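Local coordinates for PA1221 (Pseudomonas aeruginosa, PDB 4DG8), which belongs to the ANL superfamily of AMP-binding enzymes, carries a phosphopantetheine attachment site in the same chain, and is seen here with adenosine monophosphate bound, at residues Y309-T318 with I363-Y374; A397-R405 with L412-G420. All coordinates share one frame; numbering follows the deposited sequence.

Contact 1: residues Y309-T318 with I363-Y374; sequences YGPTENTTFT and IVAFGAGLAQGY. With AMP (adenosine monophosphate), chain B.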
loop_
_atom_site.group_PDB
_atom_site.type_symbol
_atom_site.label_atom_id
_atom_site.label_comp_id
_atom_site.label_asym_id
_atom_site.label_seq_id
_atom_site.Cartn_x
_atom_site.Cartn_y
_atom_site.Cartn_z
ATOM N N TYR A 309 -10.502 -3.353 2.554
ATOM C CA TYR A 309 -10.749 -2.386 1.488
ATOM C C TYR A 309 -10.322 -1.016 1.988
ATOM O O TYR A 309 -10.594 -0.668 3.137
ATOM C CB TYR A 309 -12.239 -2.315 1.122
ATOM C CG TYR A 309 -12.604 -0.925 0.629
ATOM C CD1 TYR A 309 -12.391 -0.567 -0.694
ATOM C CD2 TYR A 309 -13.106 0.048 1.502
ATOM C CE1 TYR A 309 -12.693 0.695 -1.152
ATOM C CE2 TYR A 309 -13.407 1.324 1.052
ATOM C CZ TYR A 309 -13.190 1.640 -0.287
ATOM O OH TYR A 309 -13.462 2.902 -0.780
ATOM N N GLY A 310 -9.638 -0.248 1.150
ATOM C CA GLY A 310 -9.471 1.164 1.442
ATOM C C GLY A 310 -8.491 1.835 0.508
ATOM O O GLY A 310 -7.631 1.164 -0.079
ATOM N N PRO A 311 -8.589 3.169 0.376
ATOM C CA PRO A 311 -7.544 3.820 -0.418
ATOM C C PRO A 311 -6.394 4.322 0.453
ATOM O O PRO A 311 -6.504 4.370 1.679
ATOM C CB PRO A 311 -8.295 4.990 -1.066
ATOM C CG PRO A 311 -9.345 5.362 -0.023
ATOM C CD PRO A 311 -9.696 4.083 0.717
ATOM N N THR A 312 -5.330 4.779 -0.189
ATOM C CA THR A 312 -4.121 5.204 0.520
ATOM C C THR A 312 -4.358 6.487 1.338
ATOM O O THR A 312 -3.783 6.667 2.417
ATOM C CB THR A 312 -2.951 5.379 -0.488
ATOM O OG1 THR A 312 -2.718 4.133 -1.167
ATOM C CG2 THR A 312 -1.661 5.853 0.202
ATOM N N GLU A 313 -5.215 7.368 0.819
ATOM C CA GLU A 313 -5.611 8.607 1.492
ATOM C C GLU A 313 -6.256 8.383 2.873
ATOM O O GLU A 313 -6.392 9.324 3.678
ATOM C CB GLU A 313 -6.600 9.390 0.605
ATOM C CG GLU A 313 -6.010 9.988 -0.674
ATOM C CD GLU A 313 -5.877 8.972 -1.823
ATOM O OE1 GLU A 313 -6.038 7.740 -1.598
ATOM O OE2 GLU A 313 -5.623 9.429 -2.962
ATOM N N ASN A 314 -6.782 7.182 3.081
ATOM C CA ASN A 314 -7.296 6.740 4.385
ATOM C C ASN A 314 -6.402 5.729 5.113
ATOM O O ASN A 314 -6.885 4.928 5.915
ATOM C CB ASN A 314 -8.795 6.415 4.385
ATOM C CG ASN A 314 -9.408 6.389 5.805
ATOM O OD1 ASN A 314 -9.011 7.145 6.701
ATOM N ND2 ASN A 314 -10.380 5.501 6.005
ATOM N N THR A 315 -5.144 5.657 4.691
ATOM C CA THR A 315 -4.140 4.851 5.390
ATOM C C THR A 315 -4.439 3.345 5.420
ATOM O O THR A 315 -4.925 2.834 6.435
ATOM C CB THR A 315 -3.851 5.378 6.829
ATOM O OG1 THR A 315 -3.710 6.808 6.801
ATOM C CG2 THR A 315 -2.547 4.736 7.407
ATOM N N THR A 316 -4.144 2.641 4.316
ATOM C CA THR A 316 -4.346 1.184 4.288
ATOM C C THR A 316 -5.801 0.714 4.197
ATOM O O THR A 316 -6.246 0.335 3.107
ATOM C CB THR A 316 -3.560 0.472 5.396
ATOM O OG1 THR A 316 -2.209 0.953 5.388
ATOM C CG2 THR A 316 -3.560 -1.045 5.166
ATOM N N PHE A 317 -6.448 0.487 5.327
ATOM C CA PHE A 317 -7.828 0.016 5.318
ATOM C C PHE A 317 -8.835 1.084 5.724
ATOM O O PHE A 317 -8.572 1.936 6.567
ATOM C CB PHE A 317 -8.000 -1.166 6.280
ATOM C CG PHE A 317 -7.269 -2.399 5.871
ATOM C CD1 PHE A 317 -7.021 -2.664 4.530
ATOM C CD2 PHE A 317 -6.863 -3.330 6.833
ATOM C CE1 PHE A 317 -6.357 -3.826 4.154
ATOM C CE2 PHE A 317 -6.196 -4.480 6.460
ATOM C CZ PHE A 317 -5.933 -4.723 5.121
ATOM N N THR A 318 -10.013 0.979 5.129
ATOM C CA THR A 318 -11.161 1.801 5.458
ATOM C C THR A 318 -12.224 0.871 6.045
ATOM O O THR A 318 -12.737 1.112 7.130
ATOM C CB THR A 318 -11.665 2.595 4.240
ATOM O OG1 THR A 318 -10.657 3.547 3.866
ATOM C CG2 THR A 318 -12.930 3.343 4.581
ATOM N N ILE A 363 -18.615 5.850 -1.428
ATOM C CA ILE A 363 -18.034 5.696 -0.102
ATOM C C ILE A 363 -17.284 6.962 0.300
ATOM O O ILE A 363 -16.474 7.489 -0.465
ATOM C CB ILE A 363 -17.067 4.501 -0.040
ATOM C CG1 ILE A 363 -17.796 3.185 -0.307
ATOM C CG2 ILE A 363 -16.395 4.417 1.325
ATOM C CD1 ILE A 363 -16.820 1.989 -0.393
ATOM N N VAL A 364 -17.580 7.453 1.498
ATOM C CA VAL A 364 -16.908 8.611 2.067
ATOM C C VAL A 364 -16.351 8.230 3.432
ATOM O O VAL A 364 -17.059 7.659 4.255
ATOM C CB VAL A 364 -17.895 9.780 2.258
ATOM C CG1 VAL A 364 -17.199 10.952 2.926
ATOM C CG2 VAL A 364 -18.514 10.177 0.912
ATOM N N ALA A 365 -15.083 8.546 3.667
ATOM C CA ALA A 365 -14.395 8.101 4.867
ATOM C C ALA A 365 -14.078 9.273 5.775
ATOM O O ALA A 365 -13.726 10.355 5.310
ATOM C CB ALA A 365 -13.109 7.363 4.501
ATOM N N PHE A 366 -14.197 9.039 7.071
ATOM C CA PHE A 366 -13.891 10.024 8.095
ATOM C C PHE A 366 -12.939 9.390 9.084
ATOM O O PHE A 366 -12.858 8.155 9.194
ATOM C CB PHE A 366 -15.151 10.382 8.903
ATOM C CG PHE A 366 -16.283 10.928 8.095
ATOM C CD1 PHE A 366 -16.494 12.295 8.016
ATOM C CD2 PHE A 366 -17.184 10.075 7.466
ATOM C CE1 PHE A 366 -17.563 12.816 7.286
ATOM C CE2 PHE A 366 -18.256 10.578 6.741
ATOM C CZ PHE A 366 -18.450 11.954 6.645
ATOM N N GLY A 367 -12.305 10.232 9.888
ATOM C CA GLY A 367 -11.582 9.722 11.033
ATOM C C GLY A 367 -10.074 9.764 11.015
ATOM O O GLY A 367 -9.430 10.516 10.259
ATOM N N ALA A 368 -9.511 8.990 11.928
ATOM C CA ALA A 368 -8.108 9.124 12.299
ATOM C C ALA A 368 -7.161 8.554 11.238
ATOM O O ALA A 368 -5.942 8.724 11.329
ATOM C CB ALA A 368 -7.890 8.469 13.659
ATOM N N GLY A 369 -7.729 7.863 10.244
ATOM C CA GLY A 369 -6.960 7.342 9.121
ATOM C C GLY A 369 -6.709 8.331 7.987
ATOM O O GLY A 369 -5.869 8.065 7.127
ATOM N N LEU A 370 -7.417 9.471 7.979
ATOM C CA LEU A 370 -7.297 10.427 6.874
ATOM C C LEU A 370 -5.881 10.993 6.768
ATOM O O LEU A 370 -5.279 11.415 7.760
ATOM C CB LEU A 370 -8.322 11.578 6.974
ATOM C CG LEU A 370 -9.820 11.234 6.997
ATOM C CD1 LEU A 370 -10.669 12.492 7.055
ATOM C CD2 LEU A 370 -10.228 10.347 5.809
ATOM N N ALA A 371 -5.342 10.989 5.561
ATOM C CA ALA A 371 -4.011 11.533 5.356
ATOM C C ALA A 371 -4.071 13.039 5.590
ATOM O O ALA A 371 -5.149 13.643 5.551
ATOM C CB ALA A 371 -3.499 11.215 3.946
ATOM N N GLN A 372 -2.924 13.635 5.889
ATOM C CA GLN A 372 -2.846 15.086 5.991
ATOM C C GLN A 372 -3.277 15.695 4.658
ATOM O O GLN A 372 -3.932 16.748 4.622
ATOM C CB GLN A 372 -1.424 15.512 6.355
ATOM C CG GLN A 372 -1.215 17.020 6.392
ATOM C CD GLN A 372 0.251 17.404 6.396
ATOM O OE1 GLN A 372 0.935 17.317 5.369
ATOM N NE2 GLN A 372 0.747 17.834 7.556
ATOM N N GLY A 373 -2.918 15.028 3.559
ATOM C CA GLY A 373 -3.321 15.487 2.239
ATOM C C GLY A 373 -2.302 15.123 1.179
ATOM O O GLY A 373 -1.445 14.269 1.411
ATOM N N TYR A 374 -2.376 15.769 0.022
ATOM C CA TYR A 374 -1.379 15.519 -1.010
ATOM C C TYR A 374 -0.281 16.516 -0.782
ATOM O O TYR A 374 -0.462 17.708 -0.996
ATOM C CB TYR A 374 -1.968 15.692 -2.402
ATOM C CG TYR A 374 -3.092 14.731 -2.657
ATOM C CD1 TYR A 374 -2.843 13.366 -2.817
ATOM C CD2 TYR A 374 -4.401 15.176 -2.720
ATOM C CE1 TYR A 374 -3.874 12.471 -3.029
ATOM C CE2 TYR A 374 -5.441 14.288 -2.940
ATOM C CZ TYR A 374 -5.170 12.940 -3.090
ATOM O OH TYR A 374 -6.204 12.063 -3.313
HETATM P P AMP B . -4.584 1.754 -2.998
HETATM O O1P AMP B . -3.380 1.626 -3.907
HETATM O O2P AMP B . -4.617 0.933 -1.716
HETATM O O3P AMP B . -4.734 3.232 -2.687
HETATM O "O5'" AMP B . -5.910 1.480 -3.831
HETATM C "C5'" AMP B . -7.178 1.780 -3.281
HETATM C "C4'" AMP B . -8.292 1.388 -4.211
HETATM O "O4'" AMP B . -8.199 -0.025 -4.534
HETATM C "C3'" AMP B . -9.697 1.552 -3.660
HETATM O "O3'" AMP B . -10.165 2.894 -3.737
HETATM C "C2'" AMP B . -10.500 0.568 -4.498
HETATM O "O2'" AMP B . -10.778 1.118 -5.781
HETATM C "C1'" AMP B . -9.496 -0.577 -4.668
HETATM N N9 AMP B . -9.670 -1.625 -3.635
HETATM C C8 AMP B . -8.883 -1.766 -2.541
HETATM N N7 AMP B . -9.277 -2.810 -1.773
HETATM C C5 AMP B . -10.349 -3.366 -2.358
HETATM C C6 AMP B . -11.257 -4.508 -2.064
HETATM N N6 AMP B . -11.090 -5.266 -0.966
HETATM N N1 AMP B . -12.259 -4.769 -2.938
HETATM C C2 AMP B . -12.423 -4.009 -4.042
HETATM N N3 AMP B . -11.637 -2.963 -4.368
HETATM C C4 AMP B . -10.598 -2.588 -3.590
HETATM O O HOH W 1 -2.862 9.091 7.889
#
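Glu-313 meets the 363-374 segment twice, through its carbonyl and its carboxylate, where the nucleotide-binding loop of the AMP-binding enzyme fold packs on a strand and turn that come some 45 residues later. Glu-313 O accepts Ala-371 N at 2.7 Å, and Glu-313 OE2 takes the hydroxyl of Tyr-374, OH to OE2 2.7 Å, on the anti side of the carboxylate. That carboxylate stands almost upright to the phenol ring, the planes 84° apart, with OE2 at the ring edge; a bend at chi2 (81°) brings it there. Two residues on, Thr-315 OG1 donates to the carbonyl of Gly-369 in the type I turn from Gly-367 to Leu-370, and a water donates to the same hydroxyl. Nearer the strand, the Ile-363 methyl CD1 lies 3.6 Å from Tyr-309 CZ, while the Thr-318 and Ala-365 methyls pack more loosely.

In the second shell, Arg-428 pairs with Glu-313 OE1, so each carboxylate oxygen has a partner, and Asp-402 takes the hydroxyl of Tyr-309. The loop so held reaches AMP: Tyr-309 turns its ring edge to the adenine, and Thr-312 OG1 donates to phosphate oxygen O3P at 2.7 Å.

Contact 2: residues A397-R405 with L412-G420; sequences AYRTGDRAR and LRFIGRGDG. With AMP (adenosine monophosphate), chain B.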
loop_
_atom_site.group_PDB
_atom_site.type_symbol
_atom_site.label_atom_id
_atom_site.label_comp_id
_atom_site.label_asym_id
_atom_site.label_seq_id
_atom_site.Cartn_x
_atom_site.Cartn_y
_atom_site.Cartn_z
ATOM N N ALA A 397 -13.446 14.766 5.755
ATOM C CA ALA A 397 -13.835 13.560 5.036
ATOM C C ALA A 397 -13.115 13.425 3.689
ATOM O O ALA A 397 -12.789 14.416 3.032
ATOM C CB ALA A 397 -15.353 13.548 4.824
ATOM N N TYR A 398 -12.872 12.186 3.292
ATOM C CA TYR A 398 -12.299 11.866 1.995
ATOM C C TYR A 398 -13.315 11.095 1.156
ATOM O O TYR A 398 -13.767 10.008 1.547
ATOM C CB TYR A 398 -11.009 11.043 2.153
ATOM C CG TYR A 398 -10.416 10.624 0.826
ATOM C CD1 TYR A 398 -9.751 11.542 0.016
ATOM C CD2 TYR A 398 -10.548 9.318 0.363
ATOM C CE1 TYR A 398 -9.224 11.167 -1.228
ATOM C CE2 TYR A 398 -10.017 8.934 -0.866
ATOM C CZ TYR A 398 -9.350 9.866 -1.657
ATOM O OH TYR A 398 -8.815 9.492 -2.882
ATOM N N ARG A 399 -13.685 11.676 0.016
ATOM C CA ARG A 399 -14.511 10.998 -0.983
ATOM C C ARG A 399 -13.637 10.074 -1.830
ATOM O O ARG A 399 -12.733 10.530 -2.528
ATOM C CB ARG A 399 -15.186 12.032 -1.887
ATOM C CG ARG A 399 -16.079 13.003 -1.142
ATOM C CD ARG A 399 -16.555 14.129 -2.044
ATOM N NE ARG A 399 -17.402 13.654 -3.132
ATOM C CZ ARG A 399 -18.170 14.447 -3.880
ATOM N NH1 ARG A 399 -18.194 15.757 -3.647
ATOM N NH2 ARG A 399 -18.915 13.936 -4.857
ATOM N N THR A 400 -13.925 8.777 -1.782
ATOM C CA THR A 400 -13.022 7.775 -2.336
ATOM C C THR A 400 -13.088 7.610 -3.857
ATOM O O THR A 400 -12.126 7.131 -4.480
ATOM C CB THR A 400 -13.307 6.388 -1.726
ATOM O OG1 THR A 400 -14.675 6.061 -1.968
ATOM C CG2 THR A 400 -13.031 6.364 -0.217
ATOM N N GLY A 401 -14.228 7.968 -4.439
ATOM C CA GLY A 401 -14.520 7.613 -5.821
ATOM C C GLY A 401 -14.918 6.143 -5.971
ATOM O O GLY A 401 -15.093 5.637 -7.085
ATOM N N ASP A 402 -15.055 5.441 -4.852
ATOM C CA ASP A 402 -15.534 4.062 -4.892
ATOM C C ASP A 402 -17.060 3.997 -4.707
ATOM O O ASP A 402 -17.636 4.684 -3.859
ATOM C CB ASP A 402 -14.820 3.197 -3.843
ATOM C CG ASP A 402 -13.353 2.994 -4.157
ATOM O OD1 ASP A 402 -13.010 2.731 -5.335
ATOM O OD2 ASP A 402 -12.537 3.089 -3.223
ATOM N N ARG A 403 -17.708 3.173 -5.516
ATOM C CA ARG A 403 -19.153 2.997 -5.439
ATOM C C ARG A 403 -19.465 1.642 -4.827
ATOM O O ARG A 403 -18.855 0.614 -5.189
ATOM C CB ARG A 403 -19.808 3.118 -6.820
ATOM C CG ARG A 403 -19.647 4.487 -7.487
ATOM C CD ARG A 403 -20.807 4.790 -8.428
ATOM N NE ARG A 403 -22.048 5.023 -7.690
ATOM C CZ ARG A 403 -23.260 5.037 -8.241
ATOM N NH1 ARG A 403 -23.400 4.826 -9.542
ATOM N NH2 ARG A 403 -24.334 5.259 -7.490
ATOM N N ALA A 404 -20.403 1.659 -3.885
ATOM C CA ALA A 404 -20.855 0.455 -3.205
ATOM C C ALA A 404 -22.330 0.571 -2.815
ATOM O O ALA A 404 -22.991 1.567 -3.138
ATOM C CB ALA A 404 -19.991 0.182 -1.981
ATOM N N ARG A 405 -22.828 -0.458 -2.126
ATOM C CA ARG A 405 -24.194 -0.518 -1.623
ATOM C C ARG A 405 -24.161 -1.294 -0.316
ATOM O O ARG A 405 -23.273 -2.127 -0.109
ATOM C CB ARG A 405 -25.099 -1.274 -2.598
ATOM C CG ARG A 405 -24.812 -2.778 -2.576
ATOM C CD ARG A 405 -25.810 -3.626 -3.337
ATOM N NE ARG A 405 -25.285 -4.982 -3.492
ATOM C CZ ARG A 405 -25.555 -6.003 -2.679
ATOM N NH1 ARG A 405 -26.378 -5.845 -1.644
ATOM N NH2 ARG A 405 -24.998 -7.192 -2.904
ATOM N N LEU A 412 -21.062 -3.181 3.774
ATOM C CA LEU A 412 -20.839 -2.608 2.451
ATOM C C LEU A 412 -20.461 -3.664 1.413
ATOM O O LEU A 412 -19.706 -4.600 1.690
ATOM C CB LEU A 412 -19.797 -1.487 2.494
ATOM C CG LEU A 412 -20.284 -0.166 3.102
ATOM C CD1 LEU A 412 -19.107 0.751 3.379
ATOM C CD2 LEU A 412 -21.302 0.524 2.201
ATOM N N ARG A 413 -21.015 -3.497 0.219
ATOM C CA ARG A 413 -20.772 -4.381 -0.908
ATOM C C ARG A 413 -20.171 -3.537 -2.040
ATOM O O ARG A 413 -20.835 -2.644 -2.579
ATOM C CB ARG A 413 -22.095 -5.011 -1.332
ATOM C CG ARG A 413 -22.854 -5.616 -0.142
ATOM C CD ARG A 413 -22.104 -6.829 0.438
ATOM N NE ARG A 413 -22.197 -7.943 -0.491
ATOM C CZ ARG A 413 -23.111 -8.910 -0.427
ATOM N NH1 ARG A 413 -24.017 -8.939 0.552
ATOM N NH2 ARG A 413 -23.117 -9.852 -1.348
ATOM N N PHE A 414 -18.910 -3.802 -2.378
ATOM C CA PHE A 414 -18.185 -2.983 -3.349
ATOM C C PHE A 414 -18.736 -3.144 -4.771
ATOM O O PHE A 414 -18.944 -4.258 -5.259
ATOM C CB PHE A 414 -16.699 -3.319 -3.314
ATOM C CG PHE A 414 -15.861 -2.466 -4.219
ATOM C CD1 PHE A 414 -15.264 -1.302 -3.741
ATOM C CD2 PHE A 414 -15.657 -2.832 -5.542
ATOM C CE1 PHE A 414 -14.485 -0.515 -4.571
ATOM C CE2 PHE A 414 -14.873 -2.053 -6.376
ATOM C CZ PHE A 414 -14.290 -0.888 -5.893
ATOM N N ILE A 415 -18.972 -2.023 -5.441
ATOM C CA ILE A 415 -19.482 -2.069 -6.807
ATOM C C ILE A 415 -18.406 -1.778 -7.850
ATOM O O ILE A 415 -18.136 -2.611 -8.728
ATOM C CB ILE A 415 -20.706 -1.159 -7.001
ATOM C CG1 ILE A 415 -21.876 -1.667 -6.140
ATOM C CG2 ILE A 415 -21.102 -1.109 -8.476
ATOM C CD1 ILE A 415 -23.064 -0.713 -6.080
ATOM N N GLY A 416 -17.816 -0.591 -7.785
ATOM C CA GLY A 416 -16.808 -0.238 -8.776
ATOM C C GLY A 416 -16.533 1.253 -8.862
ATOM O O GLY A 416 -16.944 2.015 -7.992
ATOM N N ARG A 417 -15.830 1.673 -9.907
ATOM C CA ARG A 417 -15.572 3.100 -10.123
ATOM C C ARG A 417 -16.193 3.606 -11.415
ATOM O O ARG A 417 -16.441 2.839 -12.341
ATOM C CB ARG A 417 -14.067 3.409 -10.100
ATOM C CG ARG A 417 -13.395 3.042 -8.778
ATOM C CD ARG A 417 -11.919 3.338 -8.818
ATOM N NE ARG A 417 -11.666 4.772 -8.916
ATOM C CZ ARG A 417 -11.669 5.604 -7.881
ATOM N NH1 ARG A 417 -11.931 5.138 -6.659
ATOM N NH2 ARG A 417 -11.428 6.901 -8.071
ATOM N N GLY A 418 -16.454 4.907 -11.459
ATOM C CA GLY A 418 -16.955 5.541 -12.658
ATOM C C GLY A 418 -15.847 6.201 -13.460
ATOM O O GLY A 418 -16.050 6.569 -14.618
ATOM N N ASP A 419 -14.677 6.371 -12.854
ATOM C CA ASP A 419 -13.555 6.965 -13.581
ATOM C C ASP A 419 -12.788 5.864 -14.321
ATOM O O ASP A 419 -13.254 4.723 -14.398
ATOM C CB ASP A 419 -12.646 7.777 -12.646
ATOM C CG ASP A 419 -12.020 6.929 -11.559
ATOM O OD1 ASP A 419 -12.208 5.690 -11.581
ATOM O OD2 ASP A 419 -11.318 7.503 -10.701
ATOM N N GLY A 420 -11.627 6.193 -14.876
ATOM C CA GLY A 420 -10.869 5.195 -15.612
ATOM C C GLY A 420 -9.755 4.555 -14.801
ATOM O O GLY A 420 -8.854 3.927 -15.354
HETATM P P AMP B . -4.584 1.754 -2.998
HETATM O O1P AMP B . -3.380 1.626 -3.907
HETATM O O2P AMP B . -4.617 0.933 -1.716
HETATM O O3P AMP B . -4.734 3.232 -2.687
HETATM O "O5'" AMP B . -5.910 1.480 -3.831
HETATM C "C5'" AMP B . -7.178 1.780 -3.281
HETATM C "C4'" AMP B . -8.292 1.388 -4.211
HETATM O "O4'" AMP B . -8.199 -0.025 -4.534
HETATM C "C3'" AMP B . -9.697 1.552 -3.660
HETATM O "O3'" AMP B . -10.165 2.894 -3.737
HETATM C "C2'" AMP B . -10.500 0.568 -4.498
HETATM O "O2'" AMP B . -10.778 1.118 -5.781
HETATM C "C1'" AMP B . -9.496 -0.577 -4.668
HETATM N N9 AMP B . -9.670 -1.625 -3.635
HETATM C C8 AMP B . -8.883 -1.766 -2.541
HETATM N N7 AMP B . -9.277 -2.810 -1.773
HETATM C C5 AMP B . -10.349 -3.366 -2.358
HETATM C C6 AMP B . -11.257 -4.508 -2.064
HETATM N N6 AMP B . -11.090 -5.266 -0.966
HETATM N N1 AMP B . -12.259 -4.769 -2.938
HETATM C C2 AMP B . -12.423 -4.009 -4.042
HETATM N N3 AMP B . -11.637 -2.963 -4.368
HETATM C C4 AMP B . -10.598 -2.588 -3.590
HETATM O O HOH W 2 -15.025 6.535 -9.945
#
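Arg-403 and Arg-405 pair with Gly-416 and Arg-413 in an antiparallel beta hairpin that carries a classic bulge, and Asp-402, Phe-414 and Arg-417 of this contact line the AMP pocket. Among the backbone bonds, Arg-403 O is gripped twice, by Ile-415 N at 2.7 Å and Gly-416 N at 3.0 Å. Ile-415 and Gly-416 thus both face Arg-403, and the register shifts by one before Ala-404 meets Phe-414.

Of the charged contacts, Arg-417 NH1 splits between Thr-400 O, in a nearly straight bond (172°), and Asp-402 OD1, reached at 3.0 Å from above the carboxylate plane. Its NE and NH2 grip Asp-419 side-on, which should fix the rotation of the guanidinium. The side chains of Arg-405 and Arg-413 run alongside each other, with NH2 of the former over the guanidinium face of the latter; Asp-358 and Asp-332, respectively, form salt bridges with them and probably offset the like charges.

Packing on the nucleotide falls to Phe-414. AMP C2 lies 3.6 Å above the plane of the Phe-414 ring, over its centre; a chi1 of -176°, opposite the backbone N, swings the ring there, and Asp-402 OD1 sits at its edge. The same carboxylate holds the ribose, Asp-402 OD1 accepting AMP O2' at 2.8 Å.

Overall arrangement
Along the chain the two contacts follow in series. Strand 304-309 runs into the loop 309-318, and contact 1 closes when the chain, after strands 319-322 and 342-347, returns through 363-374; this ties the five-stranded mixed sheet to the antiparallel one and, through strand 373-374, to the seven-stranded mixed sheet. Contact 2 then closes a much shorter loop, between strand 393-406 and strand 412-416, so neither contact encloses or crosses the other. Their centres are 13 Å apart, and strands 361-367 and 393-406 are neighbours in the antiparallel sheet. Across that seam Ile-363 O meets Thr-400 OG1, and Phe-366 packs on Ala-397. Both touch AMP: contact 1 its phosphate and adenine edge, contact 2 its ribose and an adenine face.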